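PDB 1ZA0: putative acyl-[acyl-carrier-protein] desaturase DesA2 from Mycobacterium tuberculosis, which may introduce double bonds into acyl chains carried on acyl carrier protein, using a di-iron centre, in mycobacterial fatty acid biosynthesis. Local coordinates for residues Y37-F46 against E116-P126. Sequence-based numbering, arbitrary orientation.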
ATOM      1  N   TYR A  37       9.668 -12.556   9.647  1.00 30.39           N
ATOM      2  CA  TYR A  37       8.403 -12.261  10.291  1.00 30.02           C
ATOM      3  C   TYR A  37       7.393 -13.391  10.208  1.00 29.61           C
ATOM      4  O   TYR A  37       6.157 -13.206  10.428  1.00 27.91           O
ATOM      5  CB  TYR A  37       7.826 -10.963   9.711  1.00 30.67           C
ATOM      6  CG  TYR A  37       8.596  -9.784  10.244  1.00 29.97           C
ATOM      7  CD1 TYR A  37       8.184  -9.149  11.456  1.00 27.55           C
ATOM      8  CD2 TYR A  37       9.762  -9.336   9.609  1.00 32.15           C
ATOM      9  CE1 TYR A  37       8.914  -8.084  11.982  1.00 30.27           C
ATOM     10  CE2 TYR A  37      10.486  -8.261  10.115  1.00 33.75           C
ATOM     11  CZ  TYR A  37      10.067  -7.643  11.302  1.00 33.17           C
ATOM     12  OH  TYR A  37      10.797  -6.635  11.805  1.00 32.38           O
ATOM     13  N   VAL A  38       7.911 -14.578   9.907  1.00 27.71           N
ATOM     14  CA  VAL A  38       7.018 -15.760   9.747  1.00 28.88           C
ATOM     15  C   VAL A  38       7.364 -16.837  10.786  1.00 28.31           C
ATOM     16  O   VAL A  38       8.460 -17.317  10.795  1.00 28.71           O
ATOM     17  CB  VAL A  38       7.128 -16.357   8.305  1.00 27.66           C
ATOM     18  CG1 VAL A  38       6.225 -17.556   8.135  1.00 25.51           C
ATOM     19  CG2 VAL A  38       6.746 -15.275   7.283  1.00 25.46           C
ATOM     20  N   PRO A  39       6.427 -17.190  11.673  1.00 28.96           N
ATOM     21  CA  PRO A  39       6.712 -18.161  12.734  1.00 29.69           C
ATOM     22  C   PRO A  39       6.561 -19.572  12.218  1.00 28.90           C
ATOM     23  O   PRO A  39       5.559 -20.242  12.486  1.00 30.51           O
ATOM     24  CB  PRO A  39       5.621 -17.858  13.801  1.00 29.77           C
ATOM     25  CG  PRO A  39       4.459 -17.377  12.983  1.00 30.37           C
ATOM     26  CD  PRO A  39       5.068 -16.649  11.788  1.00 29.42           C
ATOM     27  N   PHE A  40       7.532 -19.973  11.467  1.00 28.93           N
ATOM     28  CA  PHE A  40       7.551 -21.252  10.787  1.00 30.57           C
ATOM     29  C   PHE A  40       7.352 -22.408  11.750  1.00 32.16           C
ATOM     30  O   PHE A  40       6.722 -23.379  11.356  1.00 31.54           O
ATOM     31  CB  PHE A  40       8.874 -21.432  10.017  1.00 30.70           C
ATOM     32  CG  PHE A  40       8.960 -20.586   8.770  1.00 28.47           C
ATOM     33  CD1 PHE A  40       8.168 -20.886   7.665  1.00 29.17           C
ATOM     34  CD2 PHE A  40       9.823 -19.496   8.721  1.00 27.59           C
ATOM     35  CE1 PHE A  40       8.242 -20.101   6.515  1.00 30.56           C
ATOM     36  CE2 PHE A  40       9.902 -18.667   7.605  1.00 31.41           C
ATOM     37  CZ  PHE A  40       9.106 -18.966   6.481  1.00 31.68           C
ATOM     38  N   ASP A  41       7.841 -22.283  13.009  1.00 33.95           N
ATOM     39  CA  ASP A  41       7.672 -23.327  14.046  1.00 35.11           C
ATOM     40  C   ASP A  41       6.230 -23.751  14.191  1.00 35.33           C
ATOM     41  O   ASP A  41       5.989 -24.871  14.547  1.00 37.15           O
ATOM     42  CB  ASP A  41       8.021 -22.788  15.459  1.00 36.27           C
ATOM     43  CG  ASP A  41       9.495 -22.720  15.730  1.00 39.08           C
ATOM     44  OD1 ASP A  41      10.341 -23.125  14.897  1.00 42.98           O
ATOM     45  OD2 ASP A  41       9.908 -22.200  16.782  1.00 41.82           O
ATOM     46  N   GLN A  42       5.273 -22.841  13.994  1.00 35.76           N
ATOM     47  CA  GLN A  42       3.827 -23.149  14.113  1.00 37.62           C
ATOM     48  C   GLN A  42       3.221 -23.830  12.872  1.00 36.14           C
ATOM     49  O   GLN A  42       2.083 -24.239  12.888  1.00 35.92           O
ATOM     50  CB  GLN A  42       3.021 -21.873  14.255  1.00 38.45           C
ATOM     51  CG  GLN A  42       3.275 -21.202  15.536  1.00 45.22           C
ATOM     52  CD  GLN A  42       2.531 -19.897  15.658  1.00 46.67           C
ATOM     53  OE1 GLN A  42       1.434 -19.710  15.056  1.00 47.79           O
ATOM     54  NE2 GLN A  42       3.105 -18.988  16.487  1.00 50.72           N
ATOM     55  N   GLY A  43       3.969 -23.856  11.777  1.00 36.54           N
ATOM     56  CA  GLY A  43       3.460 -24.406  10.552  1.00 35.13           C
ATOM     57  C   GLY A  43       3.123 -25.876  10.663  1.00 34.57           C
ATOM     58  O   GLY A  43       3.760 -26.647  11.385  1.00 33.17           O
ATOM     59  N   GLU A  44       2.118 -26.284   9.900  1.00 34.16           N
ATOM     60  CA  GLU A  44       1.863 -27.714   9.797  1.00 35.50           C
ATOM     61  C   GLU A  44       1.383 -28.167   8.420  1.00 33.17           C
ATOM     62  O   GLU A  44       0.763 -27.405   7.648  1.00 32.68           O
ATOM     63  CB  GLU A  44       0.925 -28.167  10.912  1.00 36.70           C
ATOM     64  CG  GLU A  44      -0.397 -27.467  10.974  1.00 43.00           C
ATOM     65  CD  GLU A  44      -1.239 -27.925  12.207  1.00 49.93           C
ATOM     66  OE1 GLU A  44      -1.887 -28.998  12.091  1.00 48.00           O
ATOM     67  OE2 GLU A  44      -1.213 -27.213  13.280  1.00 53.41           O
ATOM     68  N   ASN A  45       1.729 -29.397   8.122  1.00 31.42           N
ATOM     69  CA  ASN A  45       1.358 -30.033   6.883  1.00 32.20           C
ATOM     70  C   ASN A  45      -0.151 -29.984   6.701  1.00 31.08           C
ATOM     71  O   ASN A  45      -0.890 -30.174   7.638  1.00 31.72           O
ATOM     72  CB  ASN A  45       1.850 -31.487   6.826  1.00 30.77           C
ATOM     73  CG  ASN A  45       3.335 -31.585   6.564  1.00 34.13           C
ATOM     74  OD1 ASN A  45       4.100 -30.590   6.740  1.00 30.81           O
ATOM     75  ND2 ASN A  45       3.787 -32.782   6.188  1.00 36.17           N
ATOM     76  N   PHE A  46      -0.570 -29.730   5.475  1.00 30.87           N
ATOM     77  CA  PHE A  46      -1.941 -29.920   5.066  1.00 31.46           C
ATOM     78  C   PHE A  46      -2.172 -31.442   4.807  1.00 32.39           C
ATOM     79  O   PHE A  46      -1.222 -32.255   4.942  1.00 32.80           O
ATOM     80  CB  PHE A  46      -2.302 -28.989   3.909  1.00 31.09           C
ATOM     81  CG  PHE A  46      -2.360 -27.542   4.320  1.00 31.57           C
ATOM     82  CD1 PHE A  46      -3.551 -26.958   4.643  1.00 33.39           C
ATOM     83  CD2 PHE A  46      -1.168 -26.769   4.459  1.00 31.77           C
ATOM     84  CE1 PHE A  46      -3.593 -25.605   5.049  1.00 33.43           C
ATOM     85  CE2 PHE A  46      -1.216 -25.431   4.907  1.00 29.10           C
ATOM     86  CZ  PHE A  46      -2.414 -24.848   5.148  1.00 32.30           C
ATOM     87  N   GLU A 116       3.089 -15.762   3.445  1.00 25.86           N
ATOM     88  CA  GLU A 116       3.778 -16.733   4.283  1.00 27.08           C
ATOM     89  C   GLU A 116       3.305 -16.713   5.737  1.00 26.53           C
ATOM     90  O   GLU A 116       3.065 -17.784   6.343  1.00 27.32           O
ATOM     91  CB  GLU A 116       5.287 -16.616   4.176  1.00 26.51           C
ATOM     92  CG  GLU A 116       5.743 -17.076   2.798  1.00 30.20           C
ATOM     93  CD  GLU A 116       7.253 -17.014   2.549  1.00 28.36           C
ATOM     94  OE1 GLU A 116       8.007 -16.667   3.474  1.00 32.46           O
ATOM     95  OE2 GLU A 116       7.632 -17.280   1.378  1.00 35.17           O
ATOM     96  N   TYR A 117       3.108 -15.530   6.289  1.00 25.81           N
ATOM     97  CA  TYR A 117       2.567 -15.441   7.623  1.00 25.64           C
ATOM     98  C   TYR A 117       1.219 -16.157   7.616  1.00 26.73           C
ATOM     99  O   TYR A 117       0.911 -16.979   8.490  1.00 27.34           O
ATOM    100  CB  TYR A 117       2.384 -13.990   8.067  1.00 25.44           C
ATOM    101  CG  TYR A 117       1.775 -13.872   9.441  1.00 22.77           C
ATOM    102  CD1 TYR A 117       2.551 -13.653  10.556  1.00 26.19           C
ATOM    103  CD2 TYR A 117       0.403 -13.918   9.595  1.00 26.93           C
ATOM    104  CE1 TYR A 117       1.960 -13.553  11.860  1.00 25.13           C
ATOM    105  CE2 TYR A 117      -0.196 -13.842  10.819  1.00 26.18           C
ATOM    106  CZ  TYR A 117       0.585 -13.688  11.962  1.00 26.56           C
ATOM    107  OH  TYR A 117      -0.072 -13.553  13.192  1.00 30.46           O
ATOM    108  N   LEU A 118       0.357 -15.807   6.678  1.00 27.10           N
ATOM    109  CA  LEU A 118      -1.010 -16.270   6.707  1.00 26.48           C
ATOM    110  C   LEU A 118      -1.199 -17.805   6.547  1.00 28.26           C
ATOM    111  O   LEU A 118      -2.117 -18.404   7.178  1.00 27.07           O
ATOM    112  CB  LEU A 118      -1.804 -15.567   5.641  1.00 28.03           C
ATOM    113  CG  LEU A 118      -2.157 -14.093   5.919  1.00 27.96           C
ATOM    114  CD1 LEU A 118      -2.900 -13.451   4.747  1.00 30.03           C
ATOM    115  CD2 LEU A 118      -2.937 -13.983   7.220  1.00 31.24           C
ATOM    116  N   VAL A 119      -0.384 -18.392   5.672  1.00 27.65           N
ATOM    117  CA  VAL A 119      -0.468 -19.792   5.394  1.00 28.33           C
ATOM    118  C   VAL A 119       0.190 -20.596   6.535  1.00 29.71           C
ATOM    119  O   VAL A 119      -0.297 -21.646   6.871  1.00 30.28           O
ATOM    120  CB  VAL A 119       0.088 -20.183   3.998  1.00 29.57           C
ATOM    121  CG1 VAL A 119       1.566 -20.091   3.957  1.00 26.72           C
ATOM    122  CG2 VAL A 119      -0.377 -21.649   3.645  1.00 31.46           C
ATOM    123  N   VAL A 120       1.272 -20.103   7.139  1.00 29.09           N
ATOM    124  CA  VAL A 120       1.925 -20.819   8.213  1.00 29.46           C
ATOM    125  C   VAL A 120       1.055 -20.816   9.462  1.00 30.75           C
ATOM    126  O   VAL A 120       1.067 -21.794  10.223  1.00 29.82           O
ATOM    127  CB  VAL A 120       3.302 -20.202   8.502  1.00 28.16           C
ATOM    128  CG1 VAL A 120       3.790 -20.498   9.827  1.00 30.51           C
ATOM    129  CG2 VAL A 120       4.276 -20.540   7.413  1.00 29.04           C
ATOM    130  N   THR A 121       0.392 -19.685   9.732  1.00 30.77           N
ATOM    131  CA  THR A 121      -0.380 -19.538  10.940  1.00 30.93           C
ATOM    132  C   THR A 121      -1.781 -20.057  10.811  1.00 32.14           C
ATOM    133  O   THR A 121      -2.443 -20.096  11.831  1.00 31.83           O
ATOM    134  CB  THR A 121      -0.526 -18.040  11.396  1.00 30.66           C
ATOM    135  OG1 THR A 121      -1.114 -17.268  10.363  1.00 27.85           O
ATOM    136  CG2 THR A 121       0.842 -17.423  11.679  1.00 30.64           C
ATOM    137  N   ARG A 122      -2.240 -20.353   9.587  1.00 32.27           N
ATOM    138  CA  ARG A 122      -3.610 -20.782   9.266  1.00 32.47           C
ATOM    139  C   ARG A 122      -4.704 -19.780   9.678  1.00 33.11           C
ATOM    140  O   ARG A 122      -5.827 -20.174  10.044  1.00 31.87           O
ATOM    141  CB  ARG A 122      -3.927 -22.130   9.995  1.00 34.41           C
ATOM    142  CG  ARG A 122      -2.856 -23.272   9.898  1.00 36.94           C
ATOM    143  CD  ARG A 122      -3.017 -24.024   8.704  1.00 39.47           C
ATOM    144  NE  ARG A 122      -2.253 -25.307   8.491  1.00 38.73           N
ATOM    145  CZ  ARG A 122      -2.816 -26.518   8.419  1.00 34.03           C
ATOM    146  NH1 ARG A 122      -4.094 -26.716   8.707  1.00 33.38           N
ATOM    147  NH2 ARG A 122      -2.093 -27.549   8.025  1.00 34.75           N
ATOM    148  N   GLU A 123      -4.405 -18.499   9.594  1.00 31.71           N
ATOM    149  CA  GLU A 123      -5.298 -17.503  10.074  1.00 31.87           C
ATOM    150  C   GLU A 123      -6.406 -17.249   9.080  1.00 33.02           C
ATOM    151  O   GLU A 123      -7.383 -16.641   9.447  1.00 31.48           O
ATOM    152  CB  GLU A 123      -4.538 -16.224  10.452  1.00 30.73           C
ATOM    153  CG  GLU A 123      -3.796 -16.335  11.791  1.00 30.43           C
ATOM    154  CD  GLU A 123      -4.800 -16.419  12.982  1.00 33.31           C
ATOM    155  OE1 GLU A 123      -6.012 -16.063  12.821  1.00 31.38           O
ATOM    156  OE2 GLU A 123      -4.406 -16.939  14.028  1.00 36.74           O
ATOM    157  N   VAL A 124      -6.213 -17.640   7.819  1.00 32.99           N
ATOM    158  CA  VAL A 124      -7.289 -17.609   6.845  1.00 35.35           C
ATOM    159  C   VAL A 124      -7.268 -18.908   6.036  1.00 35.74           C
ATOM    160  O   VAL A 124      -6.298 -19.609   6.025  1.00 35.02           O
ATOM    161  CB  VAL A 124      -7.202 -16.369   5.897  1.00 35.45           C
ATOM    162  CG1 VAL A 124      -7.240 -15.077   6.701  1.00 35.70           C
ATOM    163  CG2 VAL A 124      -5.912 -16.402   5.103  1.00 35.66           C
ATOM    164  N   ASP A 125      -8.391 -19.236   5.424  1.00 37.87           N
ATOM    165  CA  ASP A 125      -8.491 -20.383   4.535  1.00 38.65           C
ATOM    166  C   ASP A 125      -7.592 -20.160   3.330  1.00 39.03           C
ATOM    167  O   ASP A 125      -7.889 -19.296   2.495  1.00 37.78           O
ATOM    168  CB  ASP A 125      -9.945 -20.494   4.094  1.00 40.60           C
ATOM    169  CG  ASP A 125     -10.226 -21.731   3.234  1.00 43.09           C
ATOM    170  OD1 ASP A 125      -9.310 -22.549   2.957  1.00 41.79           O
ATOM    171  OD2 ASP A 125     -11.389 -21.914   2.830  1.00 47.94           O
ATOM    172  N   PRO A 126      -6.510 -20.937   3.223  1.00 39.72           N
ATOM    173  CA  PRO A 126      -5.521 -20.703   2.162  1.00 42.17           C
ATOM    174  C   PRO A 126      -6.042 -21.095   0.777  1.00 44.77           C
ATOM    175  O   PRO A 126      -5.491 -20.592  -0.272  1.00 44.80           O
ATOM    176  CB  PRO A 126      -4.333 -21.568   2.561  1.00 41.59           C
ATOM    177  CG  PRO A 126      -4.934 -22.676   3.424  1.00 41.84           C
ATOM    178  CD  PRO A 126      -6.186 -22.119   4.046  1.00 40.00           C
TER
HETATM  179  O   HOH W   1       0.474 -24.319   8.174  1.00 34.15           O
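R122 and F46 meet face to face: the guanidinium lies flat on the phenyl ring, planes 11° apart, with CZ of R122 3.7 Å from the ring centroid, a cation-pi stack. R122, the first residue past helix 95-121, has positive phi and a chain bent at chi2 (-85°), which lays the guanidinium along the ring. On the opposite face E44 CG lies toward the rim, 3.4 Å from R122 NH2, so an aliphatic stem covers part of that side. P126 CG closes on F46 CE1 at 3.6 Å, and V119 CG2 touches the same ring more loosely.

NH2 of R122 donates to O of E44 (2.9 Å, nearly straight at 168°) from above the carbonyl plane; NH2 also bonds R52 O, and NH1 bonds Q58 OE1. One water accepts from R122 NE and E44 N and lies within hydrogen-bonding distance of V119 O, linking the loop to the last helical turn. E44 OE1, salt-bridged to R52, lies well out of the guanidinium plane and probably acts on R122 through charge alone.

Toward V38 the contact becomes mainly apolar. V38 sets CG1 anti to its backbone N, against V120 CG2 at 3.6 Å, while its CG2 rests on E116 CB. The compact branches of V120 fit between loop residues: CG1 meets P39 O, and CG2 reaches F40 CD1. P39, centre of an inverse gamma turn, places its ring CG 3.8 Å from T121 CG2. G43, without a side chain, brings CA to V120 O in a CH···O contact.

These contacts strap the loop between helices 9-27 and 63-77 across the C-terminal end of helix 95-121, at the periphery of the ferritin-like helical bundle of type 2 acyl-ACP desaturases.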